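Local coordinates for protein uncharacterized metal-dependent hydrolase (Pyrococcus horikoshii, PDB 3IGH) that is uncharacterised but probably acts as a metal-dependent hydrolase on carbon-nitrogen bonds other than peptide bonds, at residues A[369-374]-A[382-387]; A[378-383]-A[427-432]; A[185-190]-A[219-224]; A[68-73]-A[227-232]. One frame throughout, in Å; residues are numbered along the deposited sequence.

Contact 1. Residues A[369-374]-A[382-387]. With SO4 (sulfate ion), chain G.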
# COMPACT_ATOMS: atom_id res chain seq x y z
N TRP A 369 17.30 -33.60 -15.80
CA TRP A 369 18.30 -34.60 -16.19
C TRP A 369 18.57 -34.65 -17.70
O TRP A 369 19.65 -35.04 -18.12
CB TRP A 369 17.93 -35.99 -15.67
CG TRP A 369 16.55 -36.49 -16.07
CD1 TRP A 369 15.40 -36.41 -15.33
CD2 TRP A 369 16.19 -37.12 -17.30
NE1 TRP A 369 14.35 -36.97 -16.02
CE2 TRP A 369 14.81 -37.42 -17.23
CE3 TRP A 369 16.90 -37.49 -18.45
CZ2 TRP A 369 14.13 -38.05 -18.28
CZ3 TRP A 369 16.22 -38.12 -19.49
CH2 TRP A 369 14.85 -38.38 -19.39
N TRP A 370 17.58 -34.22 -18.48
CA TRP A 370 17.60 -34.32 -19.95
C TRP A 370 18.28 -33.14 -20.64
O TRP A 370 18.27 -33.05 -21.87
CB TRP A 370 16.16 -34.46 -20.48
CG TRP A 370 15.19 -33.73 -19.60
CD1 TRP A 370 14.29 -34.29 -18.72
CD2 TRP A 370 15.04 -32.31 -19.47
NE1 TRP A 370 13.59 -33.30 -18.06
CE2 TRP A 370 14.03 -32.08 -18.51
CE3 TRP A 370 15.65 -31.21 -20.09
CZ2 TRP A 370 13.63 -30.80 -18.15
CZ3 TRP A 370 15.26 -29.94 -19.72
CH2 TRP A 370 14.25 -29.75 -18.76
N ILE A 371 18.86 -32.23 -19.86
CA ILE A 371 19.31 -30.95 -20.40
C ILE A 371 20.40 -31.05 -21.47
O ILE A 371 20.34 -30.34 -22.48
CB ILE A 371 19.64 -29.91 -19.28
CG1 ILE A 371 19.61 -28.49 -19.86
CG2 ILE A 371 20.98 -30.20 -18.58
CD1 ILE A 371 19.27 -27.44 -18.86
N VAL A 372 21.36 -31.95 -21.28
CA VAL A 372 22.45 -32.11 -22.25
C VAL A 372 21.93 -32.71 -23.57
O VAL A 372 22.47 -32.42 -24.63
CB VAL A 372 23.66 -32.90 -21.68
CG1 VAL A 372 24.81 -32.94 -22.67
CG2 VAL A 372 24.13 -32.31 -20.35
N GLU A 373 20.87 -33.52 -23.50
CA GLU A 373 20.23 -34.01 -24.73
C GLU A 373 19.55 -32.87 -25.51
O GLU A 373 19.63 -32.83 -26.74
CB GLU A 373 19.22 -35.11 -24.44
CG GLU A 373 19.85 -36.48 -24.22
CD GLU A 373 20.55 -36.56 -22.89
OE1 GLU A 373 21.78 -36.80 -22.87
OE2 GLU A 373 19.88 -36.33 -21.86
N ARG A 374 18.90 -31.96 -24.78
CA ARG A 374 18.26 -30.79 -25.42
C ARG A 374 19.24 -29.86 -26.14
O ARG A 374 18.98 -29.44 -27.28
CB ARG A 374 17.48 -29.96 -24.39
CG ARG A 374 16.30 -30.67 -23.73
CD ARG A 374 15.20 -31.05 -24.71
NE ARG A 374 14.02 -31.57 -24.00
CZ ARG A 374 13.87 -32.83 -23.59
NH1 ARG A 374 12.77 -33.19 -22.95
NH2 ARG A 374 14.83 -33.73 -23.82
N TRP A 382 27.08 -23.10 -21.61
CA TRP A 382 26.10 -22.03 -21.43
C TRP A 382 25.08 -22.34 -20.34
O TRP A 382 24.33 -21.45 -19.93
CB TRP A 382 25.30 -21.80 -22.71
CG TRP A 382 26.07 -21.47 -23.96
CD1 TRP A 382 27.40 -21.15 -24.08
CD2 TRP A 382 25.52 -21.37 -25.28
NE1 TRP A 382 27.71 -20.90 -25.40
CE2 TRP A 382 26.57 -21.03 -26.15
CE3 TRP A 382 24.23 -21.56 -25.81
CZ2 TRP A 382 26.38 -20.86 -27.53
CZ3 TRP A 382 24.04 -21.39 -27.17
CH2 TRP A 382 25.11 -21.05 -28.01
N VAL A 383 25.07 -23.58 -19.87
CA VAL A 383 24.00 -24.09 -19.00
C VAL A 383 24.20 -23.74 -17.53
O VAL A 383 25.23 -24.10 -16.94
CB VAL A 383 23.84 -25.64 -19.16
CG1 VAL A 383 22.81 -26.18 -18.19
CG2 VAL A 383 23.43 -26.00 -20.57
N TYR A 384 23.22 -23.04 -16.94
CA TYR A 384 23.20 -22.71 -15.50
C TYR A 384 24.56 -22.28 -14.98
O TYR A 384 25.09 -22.83 -14.00
CB TYR A 384 22.65 -23.89 -14.69
CG TYR A 384 21.22 -24.27 -15.04
CD1 TYR A 384 20.20 -23.31 -15.08
CD2 TYR A 384 20.88 -25.59 -15.30
CE1 TYR A 384 18.88 -23.68 -15.41
CE2 TYR A 384 19.60 -25.96 -15.63
CZ TYR A 384 18.61 -25.00 -15.69
OH TYR A 384 17.33 -25.40 -16.01
N ARG A 385 25.15 -21.31 -15.66
CA ARG A 385 26.55 -20.94 -15.42
C ARG A 385 26.69 -19.93 -14.30
O ARG A 385 27.14 -18.79 -14.50
CB ARG A 385 27.26 -20.51 -16.73
CG ARG A 385 26.62 -19.35 -17.50
CD ARG A 385 27.16 -19.22 -18.92
NE ARG A 385 28.62 -19.11 -19.00
CZ ARG A 385 29.30 -18.88 -20.12
NH1 ARG A 385 28.67 -18.72 -21.28
NH2 ARG A 385 30.62 -18.81 -20.08
N PHE A 386 26.35 -20.37 -13.09
CA PHE A 386 26.13 -19.46 -11.96
C PHE A 386 27.37 -18.70 -11.51
O PHE A 386 27.27 -17.54 -11.13
CB PHE A 386 25.52 -20.20 -10.76
CG PHE A 386 24.24 -20.92 -11.07
CD1 PHE A 386 23.97 -22.15 -10.48
CD2 PHE A 386 23.29 -20.37 -11.95
CE1 PHE A 386 22.79 -22.83 -10.75
CE2 PHE A 386 22.11 -21.06 -12.23
CZ PHE A 386 21.85 -22.28 -11.62
N LYS A 387 28.53 -19.36 -11.55
CA LYS A 387 29.79 -18.72 -11.20
C LYS A 387 30.12 -17.59 -12.18
O LYS A 387 30.44 -16.48 -11.75
CB LYS A 387 30.94 -19.73 -11.11
CG LYS A 387 32.21 -19.14 -10.48
CD LYS A 387 33.31 -20.17 -10.28
CE LYS A 387 34.40 -19.63 -9.36
NZ LYS A 387 35.49 -20.63 -9.12
S SO4 G . 29.97 -18.43 -27.30
O1 SO4 G . 29.59 -19.01 -26.02
O2 SO4 G . 29.09 -18.96 -28.34
O3 SO4 G . 29.81 -16.97 -27.27
O4 SO4 G . 31.35 -18.78 -27.59

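Contact 2. Residues A[378-383]-A[427-432]. With SO4 (sulfate ion), chain G; SO4 (sulfate ion), chain L.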
# COMPACT_ATOMS: atom_id res chain seq x y z
N GLU A 378 28.08 -28.98 -27.30
CA GLU A 378 28.60 -27.68 -27.74
C GLU A 378 27.98 -26.48 -27.04
O GLU A 378 28.55 -25.39 -27.07
CB GLU A 378 28.47 -27.55 -29.27
CG GLU A 378 29.33 -28.54 -30.07
CD GLU A 378 30.78 -28.61 -29.57
OE1 GLU A 378 31.53 -27.63 -29.75
OE2 GLU A 378 31.15 -29.66 -29.00
N ARG A 379 26.83 -26.67 -26.39
CA ARG A 379 26.15 -25.60 -25.65
C ARG A 379 26.13 -25.83 -24.14
O ARG A 379 25.60 -25.02 -23.39
CB ARG A 379 24.73 -25.40 -26.17
CG ARG A 379 24.67 -24.89 -27.59
CD ARG A 379 23.25 -24.70 -28.05
NE ARG A 379 22.63 -25.97 -28.43
CZ ARG A 379 21.55 -26.06 -29.19
NH1 ARG A 379 20.97 -24.96 -29.67
NH2 ARG A 379 21.05 -27.25 -29.47
N VAL A 380 26.74 -26.94 -23.70
CA VAL A 380 26.86 -27.28 -22.28
C VAL A 380 27.45 -26.17 -21.39
O VAL A 380 26.98 -25.94 -20.29
CB VAL A 380 27.61 -28.63 -22.12
CG1 VAL A 380 28.47 -28.68 -20.86
CG2 VAL A 380 26.63 -29.75 -22.16
N LYS A 381 28.46 -25.46 -21.91
CA LYS A 381 29.11 -24.37 -21.15
C LYS A 381 28.19 -23.18 -20.87
O LYS A 381 28.47 -22.37 -19.98
CB LYS A 381 30.38 -23.90 -21.87
CG LYS A 381 30.17 -23.36 -23.28
CD LYS A 381 31.47 -22.80 -23.86
CE LYS A 381 31.47 -22.85 -25.38
NZ LYS A 381 30.74 -21.71 -26.01
N TRP A 382 27.08 -23.10 -21.61
CA TRP A 382 26.10 -22.03 -21.43
C TRP A 382 25.08 -22.34 -20.34
O TRP A 382 24.33 -21.45 -19.93
CB TRP A 382 25.30 -21.80 -22.71
CG TRP A 382 26.07 -21.47 -23.96
CD1 TRP A 382 27.40 -21.15 -24.08
CD2 TRP A 382 25.52 -21.37 -25.28
NE1 TRP A 382 27.71 -20.90 -25.40
CE2 TRP A 382 26.57 -21.03 -26.15
CE3 TRP A 382 24.23 -21.56 -25.81
CZ2 TRP A 382 26.38 -20.86 -27.53
CZ3 TRP A 382 24.04 -21.39 -27.17
CH2 TRP A 382 25.11 -21.05 -28.01
N VAL A 383 25.07 -23.58 -19.87
CA VAL A 383 24.00 -24.09 -19.00
C VAL A 383 24.20 -23.74 -17.53
O VAL A 383 25.23 -24.10 -16.94
CB VAL A 383 23.84 -25.64 -19.16
CG1 VAL A 383 22.81 -26.18 -18.19
CG2 VAL A 383 23.43 -26.00 -20.57
N GLU A 427 29.77 -33.48 -14.07
CA GLU A 427 31.08 -33.77 -14.67
C GLU A 427 31.42 -32.80 -15.80
O GLU A 427 32.58 -32.50 -16.04
CB GLU A 427 31.18 -35.24 -15.14
CG GLU A 427 30.43 -35.58 -16.44
CD GLU A 427 31.34 -35.64 -17.68
OE1 GLU A 427 30.90 -36.21 -18.70
OE2 GLU A 427 32.48 -35.12 -17.64
N LEU A 428 30.38 -32.32 -16.49
CA LEU A 428 30.57 -31.44 -17.64
C LEU A 428 30.75 -29.98 -17.26
O LEU A 428 31.32 -29.21 -18.03
CB LEU A 428 29.40 -31.59 -18.60
CG LEU A 428 29.26 -32.96 -19.29
CD1 LEU A 428 27.91 -33.07 -19.98
CD2 LEU A 428 30.40 -33.17 -20.26
N THR A 429 30.25 -29.59 -16.08
CA THR A 429 30.22 -28.16 -15.68
C THR A 429 30.74 -27.91 -14.27
O THR A 429 30.36 -26.92 -13.63
CB THR A 429 28.79 -27.55 -15.82
OG1 THR A 429 27.91 -28.13 -14.84
CG2 THR A 429 28.21 -27.78 -17.20
N LYS A 430 31.62 -28.81 -13.80
CA LYS A 430 32.28 -28.76 -12.48
C LYS A 430 32.70 -27.37 -12.03
O LYS A 430 32.46 -26.99 -10.88
CB LYS A 430 33.54 -29.64 -12.48
CG LYS A 430 33.33 -31.12 -12.31
CD LYS A 430 34.55 -31.78 -11.66
CE LYS A 430 35.64 -32.11 -12.66
NZ LYS A 430 35.42 -33.45 -13.27
N ASP A 431 33.31 -26.62 -12.94
CA ASP A 431 33.93 -25.33 -12.63
C ASP A 431 32.93 -24.22 -12.28
O ASP A 431 33.33 -23.13 -11.85
CB ASP A 431 34.84 -24.89 -13.79
CG ASP A 431 34.06 -24.37 -15.00
OD1 ASP A 431 34.46 -23.33 -15.55
OD2 ASP A 431 33.05 -25.00 -15.41
N GLN A 432 31.64 -24.50 -12.44
CA GLN A 432 30.60 -23.52 -12.13
C GLN A 432 30.06 -23.64 -10.71
O GLN A 432 29.19 -22.86 -10.30
CB GLN A 432 29.45 -23.62 -13.15
CG GLN A 432 29.84 -23.15 -14.55
CD GLN A 432 30.35 -21.73 -14.56
OE1 GLN A 432 29.65 -20.81 -14.17
NE2 GLN A 432 31.58 -21.55 -15.00
S SO4 G . 29.97 -18.43 -27.30
O1 SO4 G . 29.59 -19.01 -26.02
O2 SO4 G . 29.09 -18.96 -28.34
O3 SO4 G . 29.81 -16.97 -27.27
O4 SO4 G . 31.35 -18.78 -27.59
S SO4 L . 26.67 -31.72 -29.88
O1 SO4 L . 26.35 -32.75 -28.90
O2 SO4 L . 25.67 -31.72 -30.94
O3 SO4 L . 26.66 -30.41 -29.23
O4 SO4 L . 28.00 -31.96 -30.43

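Contact 3. Residues A[185-190]-A[219-224]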
# COMPACT_ATOMS: atom_id res chain seq x y z
N ASP A 185 -10.38 -19.53 -1.42
CA ASP A 185 -9.47 -20.63 -1.77
C ASP A 185 -8.02 -20.15 -1.83
O ASP A 185 -7.12 -20.80 -1.30
CB ASP A 185 -9.82 -21.25 -3.12
CG ASP A 185 -11.13 -22.01 -3.08
OD1 ASP A 185 -11.52 -22.52 -2.01
OD2 ASP A 185 -11.77 -22.08 -4.14
N TYR A 186 -7.81 -19.01 -2.49
CA TYR A 186 -6.49 -18.39 -2.59
C TYR A 186 -5.94 -17.99 -1.23
O TYR A 186 -4.75 -18.19 -0.97
CB TYR A 186 -6.50 -17.19 -3.53
CG TYR A 186 -6.40 -17.51 -5.00
CD1 TYR A 186 -7.55 -17.73 -5.77
CD2 TYR A 186 -5.16 -17.59 -5.63
CE1 TYR A 186 -7.46 -18.01 -7.13
CE2 TYR A 186 -5.05 -17.88 -6.99
CZ TYR A 186 -6.21 -18.09 -7.73
OH TYR A 186 -6.12 -18.36 -9.06
N VAL A 187 -6.79 -17.46 -0.35
CA VAL A 187 -6.37 -17.12 1.02
C VAL A 187 -5.86 -18.40 1.72
O VAL A 187 -4.79 -18.40 2.32
CB VAL A 187 -7.51 -16.42 1.85
CG1 VAL A 187 -7.14 -16.29 3.33
CG2 VAL A 187 -7.81 -15.03 1.29
N TYR A 188 -6.63 -19.48 1.60
CA TYR A 188 -6.28 -20.77 2.18
C TYR A 188 -4.95 -21.31 1.62
O TYR A 188 -4.08 -21.73 2.38
CB TYR A 188 -7.42 -21.77 1.95
CG TYR A 188 -7.13 -23.19 2.38
CD1 TYR A 188 -7.33 -23.59 3.70
CD2 TYR A 188 -6.68 -24.14 1.46
CE1 TYR A 188 -7.06 -24.90 4.09
CE2 TYR A 188 -6.41 -25.44 1.85
CZ TYR A 188 -6.60 -25.82 3.16
OH TYR A 188 -6.34 -27.11 3.54
N TYR A 189 -4.79 -21.26 0.29
CA TYR A 189 -3.56 -21.74 -0.35
C TYR A 189 -2.34 -20.92 0.04
O TYR A 189 -1.28 -21.49 0.32
CB TYR A 189 -3.71 -21.75 -1.87
CG TYR A 189 -4.66 -22.80 -2.40
CD1 TYR A 189 -4.73 -24.07 -1.83
CD2 TYR A 189 -5.48 -22.53 -3.50
CE1 TYR A 189 -5.60 -25.04 -2.33
CE2 TYR A 189 -6.35 -23.49 -4.00
CZ TYR A 189 -6.41 -24.74 -3.41
OH TYR A 189 -7.27 -25.68 -3.91
N ILE A 190 -2.48 -19.60 0.09
CA ILE A 190 -1.36 -18.73 0.45
C ILE A 190 -0.97 -18.92 1.92
O ILE A 190 0.22 -18.96 2.25
CB ILE A 190 -1.63 -17.23 0.11
CG1 ILE A 190 -1.71 -17.05 -1.41
CG2 ILE A 190 -0.52 -16.32 0.67
CD1 ILE A 190 -2.46 -15.79 -1.85
N PHE A 219 -4.03 -8.76 -0.44
CA PHE A 219 -4.56 -7.55 0.19
C PHE A 219 -5.33 -7.88 1.48
O PHE A 219 -5.17 -7.21 2.49
CB PHE A 219 -5.48 -6.78 -0.77
CG PHE A 219 -4.75 -5.93 -1.79
CD1 PHE A 219 -3.63 -5.17 -1.43
CD2 PHE A 219 -5.22 -5.84 -3.09
CE1 PHE A 219 -2.96 -4.37 -2.37
CE2 PHE A 219 -4.57 -5.04 -4.04
CZ PHE A 219 -3.43 -4.31 -3.68
N TYR A 220 -6.17 -8.91 1.43
CA TYR A 220 -6.91 -9.38 2.60
C TYR A 220 -5.96 -9.77 3.75
O TYR A 220 -6.10 -9.28 4.87
CB TYR A 220 -7.81 -10.58 2.22
CG TYR A 220 -8.45 -11.24 3.42
CD1 TYR A 220 -9.59 -10.68 4.02
CD2 TYR A 220 -7.92 -12.41 3.97
CE1 TYR A 220 -10.18 -11.29 5.13
CE2 TYR A 220 -8.50 -13.01 5.08
CZ TYR A 220 -9.63 -12.45 5.65
OH TYR A 220 -10.21 -13.05 6.74
N LEU A 221 -4.99 -10.63 3.45
CA LEU A 221 -4.05 -11.11 4.46
C LEU A 221 -3.21 -9.99 5.07
O LEU A 221 -2.99 -9.98 6.27
CB LEU A 221 -3.13 -12.19 3.87
CG LEU A 221 -3.79 -13.55 3.61
CD1 LEU A 221 -2.85 -14.41 2.81
CD2 LEU A 221 -4.17 -14.26 4.92
N GLU A 222 -2.75 -9.06 4.23
CA GLU A 222 -2.05 -7.85 4.69
C GLU A 222 -2.89 -7.00 5.66
O GLU A 222 -2.38 -6.64 6.73
CB GLU A 222 -1.54 -7.04 3.48
CG GLU A 222 -1.14 -5.57 3.74
CD GLU A 222 0.26 -5.38 4.33
OE1 GLU A 222 1.04 -6.36 4.44
OE2 GLU A 222 0.58 -4.23 4.69
N ARG A 223 -4.15 -6.71 5.34
CA ARG A 223 -4.99 -5.88 6.22
C ARG A 223 -5.38 -6.59 7.52
O ARG A 223 -5.55 -5.95 8.54
CB ARG A 223 -6.22 -5.29 5.49
CG ARG A 223 -7.35 -6.26 5.17
CD ARG A 223 -8.65 -5.52 4.90
NE ARG A 223 -9.69 -6.39 4.35
CZ ARG A 223 -10.63 -7.01 5.07
NH1 ARG A 223 -10.70 -6.85 6.38
NH2 ARG A 223 -11.53 -7.79 4.46
N GLU A 224 -5.50 -7.92 7.46
CA GLU A 224 -5.78 -8.73 8.66
C GLU A 224 -4.53 -9.00 9.50
O GLU A 224 -4.63 -9.59 10.57
CB GLU A 224 -6.40 -10.08 8.26
CG GLU A 224 -7.72 -9.99 7.53
CD GLU A 224 -8.91 -9.73 8.43
OE1 GLU A 224 -9.03 -10.39 9.48
OE2 GLU A 224 -9.73 -8.86 8.08

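Contact 4. Residues A[68-73]-A[227-232]. With SO4 (sulfate ion), chain B.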
# COMPACT_ATOMS: atom_id res chain seq x y z
N LEU A 68 8.98 -17.56 -6.70
CA LEU A 68 8.11 -18.71 -6.53
C LEU A 68 6.64 -18.35 -6.75
O LEU A 68 6.30 -17.18 -6.94
CB LEU A 68 8.33 -19.39 -5.16
CG LEU A 68 8.36 -18.58 -3.86
CD1 LEU A 68 7.02 -17.88 -3.57
CD2 LEU A 68 8.71 -19.52 -2.73
N HIS A 69 5.79 -19.36 -6.69
CA HIS A 69 4.36 -19.20 -6.89
C HIS A 69 3.67 -19.63 -5.61
O HIS A 69 3.46 -20.82 -5.38
CB HIS A 69 3.89 -20.07 -8.05
CG HIS A 69 4.63 -19.83 -9.33
ND1 HIS A 69 4.23 -18.88 -10.25
CD2 HIS A 69 5.73 -20.42 -9.84
CE1 HIS A 69 5.07 -18.89 -11.27
NE2 HIS A 69 5.99 -19.81 -11.05
N LEU A 70 3.34 -18.66 -4.77
CA LEU A 70 2.79 -18.88 -3.45
C LEU A 70 1.45 -19.61 -3.52
O LEU A 70 1.21 -20.55 -2.77
CB LEU A 70 2.65 -17.52 -2.75
CG LEU A 70 3.04 -17.24 -1.30
CD1 LEU A 70 4.33 -17.92 -0.88
CD2 LEU A 70 3.16 -15.73 -1.09
N ASP A 71 0.60 -19.20 -4.45
CA ASP A 71 -0.71 -19.83 -4.61
C ASP A 71 -0.60 -21.29 -5.10
O ASP A 71 -1.26 -22.18 -4.58
CB ASP A 71 -1.63 -19.01 -5.52
CG ASP A 71 -1.01 -18.69 -6.89
OD1 ASP A 71 0.22 -18.88 -7.11
OD2 ASP A 71 -1.77 -18.23 -7.75
N GLU A 72 0.27 -21.51 -6.08
CA GLU A 72 0.50 -22.85 -6.62
C GLU A 72 1.16 -23.76 -5.60
O GLU A 72 0.89 -24.96 -5.58
CB GLU A 72 1.32 -22.80 -7.89
CG GLU A 72 0.57 -22.19 -9.08
CD GLU A 72 1.47 -21.99 -10.30
OE1 GLU A 72 2.60 -22.54 -10.33
OE2 GLU A 72 1.04 -21.29 -11.24
N LEU A 73 2.02 -23.21 -4.74
CA LEU A 73 2.65 -24.00 -3.69
C LEU A 73 1.59 -24.49 -2.70
O LEU A 73 1.58 -25.66 -2.31
CB LEU A 73 3.75 -23.21 -2.96
CG LEU A 73 4.38 -23.86 -1.71
CD1 LEU A 73 4.97 -25.24 -2.02
CD2 LEU A 73 5.45 -22.93 -1.09
N LEU A 227 -0.38 -12.04 6.99
CA LEU A 227 0.80 -12.35 6.16
C LEU A 227 2.02 -12.51 7.05
O LEU A 227 2.45 -11.56 7.71
CB LEU A 227 1.06 -11.25 5.12
CG LEU A 227 0.57 -11.29 3.68
CD1 LEU A 227 1.27 -10.20 2.91
CD2 LEU A 227 0.80 -12.64 2.99
N SER A 228 2.59 -13.71 7.08
CA SER A 228 3.65 -14.00 8.03
C SER A 228 5.05 -13.93 7.43
O SER A 228 6.04 -14.11 8.13
CB SER A 228 3.40 -15.38 8.66
OG SER A 228 3.44 -16.39 7.67
N ILE A 229 5.11 -13.68 6.12
CA ILE A 229 6.38 -13.53 5.40
C ILE A 229 6.29 -12.26 4.53
O ILE A 229 5.20 -11.80 4.19
CB ILE A 229 6.68 -14.76 4.48
CG1 ILE A 229 5.55 -14.99 3.46
CG2 ILE A 229 6.97 -16.02 5.32
CD1 ILE A 229 5.85 -16.01 2.34
N ASN A 230 7.45 -11.71 4.17
CA ASN A 230 7.50 -10.59 3.23
C ASN A 230 7.20 -11.08 1.81
O ASN A 230 7.78 -12.07 1.35
CB ASN A 230 8.85 -9.88 3.29
CG ASN A 230 9.21 -9.43 4.70
OD1 ASN A 230 8.43 -8.73 5.35
ND2 ASN A 230 10.38 -9.85 5.18
N VAL A 231 6.26 -10.42 1.15
CA VAL A 231 5.84 -10.83 -0.18
C VAL A 231 6.03 -9.67 -1.16
O VAL A 231 5.41 -8.62 -1.02
CB VAL A 231 4.36 -11.29 -0.19
CG1 VAL A 231 3.91 -11.66 -1.62
CG2 VAL A 231 4.14 -12.46 0.77
N PHE A 232 6.89 -9.88 -2.15
CA PHE A 232 7.08 -8.91 -3.23
C PHE A 232 6.29 -9.42 -4.45
O PHE A 232 6.73 -10.34 -5.15
CB PHE A 232 8.58 -8.69 -3.50
CG PHE A 232 9.29 -8.00 -2.36
CD1 PHE A 232 9.52 -6.63 -2.40
CD2 PHE A 232 9.67 -8.72 -1.21
CE1 PHE A 232 10.14 -5.97 -1.33
CE2 PHE A 232 10.30 -8.08 -0.14
CZ PHE A 232 10.52 -6.70 -0.20
S SO4 B . 8.20 -19.21 -14.60
O1 SO4 B . 7.47 -18.79 -13.43
O2 SO4 B . 9.02 -20.37 -14.26
O3 SO4 B . 7.26 -19.62 -15.63
O4 SO4 B . 9.07 -18.12 -15.05

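Contact 1. Residues A[369-374]-A[382-387]
The indole NE1 of Trp382 gives a hydrogen bond of 2.7 Å to O1 of a sulfate ion. The bond is clearly bent, at 135° on the hydrogen. O1 lies at the ring edge, near its plane. A phenylalanine in place of Trp382 would probably leave sulfate O1 without this N-H donor. The next residues, Val383 and Tyr384, turn to meet Ile371. Ile371 CG1 stands opposite the backbone N (chi1 -160°), and the extended chain carries CD1 against both partners. CD1 meets Val383 CG1 tip to tip at 3.8 Å. It also lies 3.6 Å from Tyr384 CE2, coming at a slant to the phenol ring. All three residues are buried. They belong to the helical connection between strands 357-360 and 395-397 of the amidohydrolase barrel. Ile371 opens helix 371-375, with Trp370 as its N-cap residue. The other segment leads into helix 386-392, where Arg385 is both N-cap residue and centre of an inverse gamma turn. Tyr384 OH is hydrogen-bonded to Asp368. Leu425 of helix 425-429 touches both Ile371 and Val383. The Tyr384 side chain also touches Phe364 and Ile365 of helix 364-367.

Contact 2. Residues A[378-383]-A[427-432]
This contact joins two parts of the outer helical layer of the barrel: the connection between helices 371-375 and 386-392, and helix 425-429 with the 3-10 segment 430-432 after it. Val380 carries it. Its CG1 touches Leu428 CB at 3.8 Å and Thr429 CG2 at the same distance, 3.8 Å. The Val380 and Leu428 side chains cross at about a right angle, and their CG2 and CD1 ends lie 4.2 Å apart. Thr429 is set for this by its torsion: with chi1 at 68°, OG1 sits between the backbone N and the carbonyl carbon, and the methyl CG2 is turned to Val380. OG1 is hydrogen-bonded to Leu425 O and Arg418 NE, so the polar branch is satisfied while the methyl packs. Val372 of helix 371-375 touches both Val380 and Leu428. Residues 380-382 have a helical backbone without the regular bonds. Trp382 N bonds to Arg379 O at 3.0 Å, and Arg379 CG lies over one face of the indole, toward its rim. An alanine at Trp382 would probably uncover the Arg379 chain and open a gap beside it. Glu378 N gives a nearly straight bond (172°) to O3 of a sulfate ion, at 2.8 Å. This ion probably comes from the crystallisation liquor. The arrangement is that of a short interhelical connection with helix-like backbone angles, packed on a neighbouring helix outside a TIM-type barrel.

Contact 3. Residues A[185-190]-A[219-224]
Val187 and Leu221 lie at the centre of this helix pair, and their side chains slide past each other in opposite directions. Val187 CG1 comes to 3.9 Å from Leu221 CD2. The second methyl of Val187, CG2, touches Tyr220 CD2 at 3.7 Å. It approaches the phenol ring at a slant, while the two side chains as a whole cross at about a right angle. Leu221 uses its other branch on Ile190: CD1 sits 3.7 Å from Ile190 CG2. The two methyls of Leu221 thus serve two residues one helical turn apart. The ring of Tyr220 owes its place to chi1 of 172°, which sets CG opposite the backbone N and brings CD2 beside Val187. Glu224 CG covers one face of the same ring, 3.6 Å above its plane and toward the rim.

Helices 183-199 and 212-223 cross here at -63°, with their local axes 10.7 Å apart. They flank strand 202-210 in the chain and belong to the helical layer around the barrel. Further out, Ala217 also meets Val187, Leu70 of helix 70-78 meets Ile190, and Leu227 meets Leu221. On another side of helix 212-223, Phe219 makes an edge-to-face ring pair with Phe251 of the second subunit, so this helix also takes part in the dimer interface. Between the two segments the contact is wholly apolar. No hydrogen bond or salt bridge crosses it, so the shape of the methyl groups and one ring probably governs how these segments fit together.

Contact 4. Residues A[68-73]-A[227-232]
Leu70 reaches Ile229 and Val231 through an unusual first torsion. Its chi1 of -136°, away from the staggered positions, together with chi2 of 40° directs the two methyls at different partners. Ile229 answers with CG1 placed between its backbone N and carbonyl carbon (chi1 58°), and the chain then runs out extended to CD1. Val231 keeps CG1 opposite its backbone N, which leaves CG2 beside that N and turned to Leu70. Leu70 CD1 meets Ile229 CD1 tip to tip at 4.0 Å. Leu70 CD2 meets Val231 CG2 in the same manner at 3.9 Å. Both are plain methyl contacts, and all three residues are buried. Phe207 of strand 202-210 touches Leu70 and Val231, and Leu197 of helix 183-199 also packs on Leu70.

The contact joins the start of helix 70-78 to strand 230-235. His69 is the N-cap residue of that helix, and Leu73 N bonds to His69 O at 2.9 Å. Asp71 OD1 takes a hydrogen bond from Glu72 N at 2.8 Å, from above the carboxylate plane. The His69 ring turns away from the leucine side. Its NE2 makes a weak, bent bond to O1 of a sulfate, 3.0 Å away in the ring plane. His67, Lys262, His314 and His339 also bond this sulfate. The ion probably comes from the crystallisation liquor. A His-X-His pair at the end of strand 58-68, with a lysine and a histidine from later strands and His339 just after strand 336-337, is consistent with the metal site of the amidohydrolase TIM barrel, here occupied by sulfate.

Along the chain, contact 4 spans the longest separation and encloses contact 3; contacts 1 and 2 follow later. The four contacts form two groups on one amidohydrolase barrel. Contacts 3 and 4 have centres about 10 Å apart and touch, through Tyr186 against Asp71 and Leu221 against Leu227. Helix 212-223 of contact 3 is followed directly by strand 230-235 of contact 4. Contacts 1 and 2 have centres about 6 Å apart, share Trp382 and Val383, and touch the same sulfate. Contacts 1 and 3 lie on opposite sides of the chain centre, with their centres about 37 Å apart. Contact 4 lies nearest the centre, beside the probable active site.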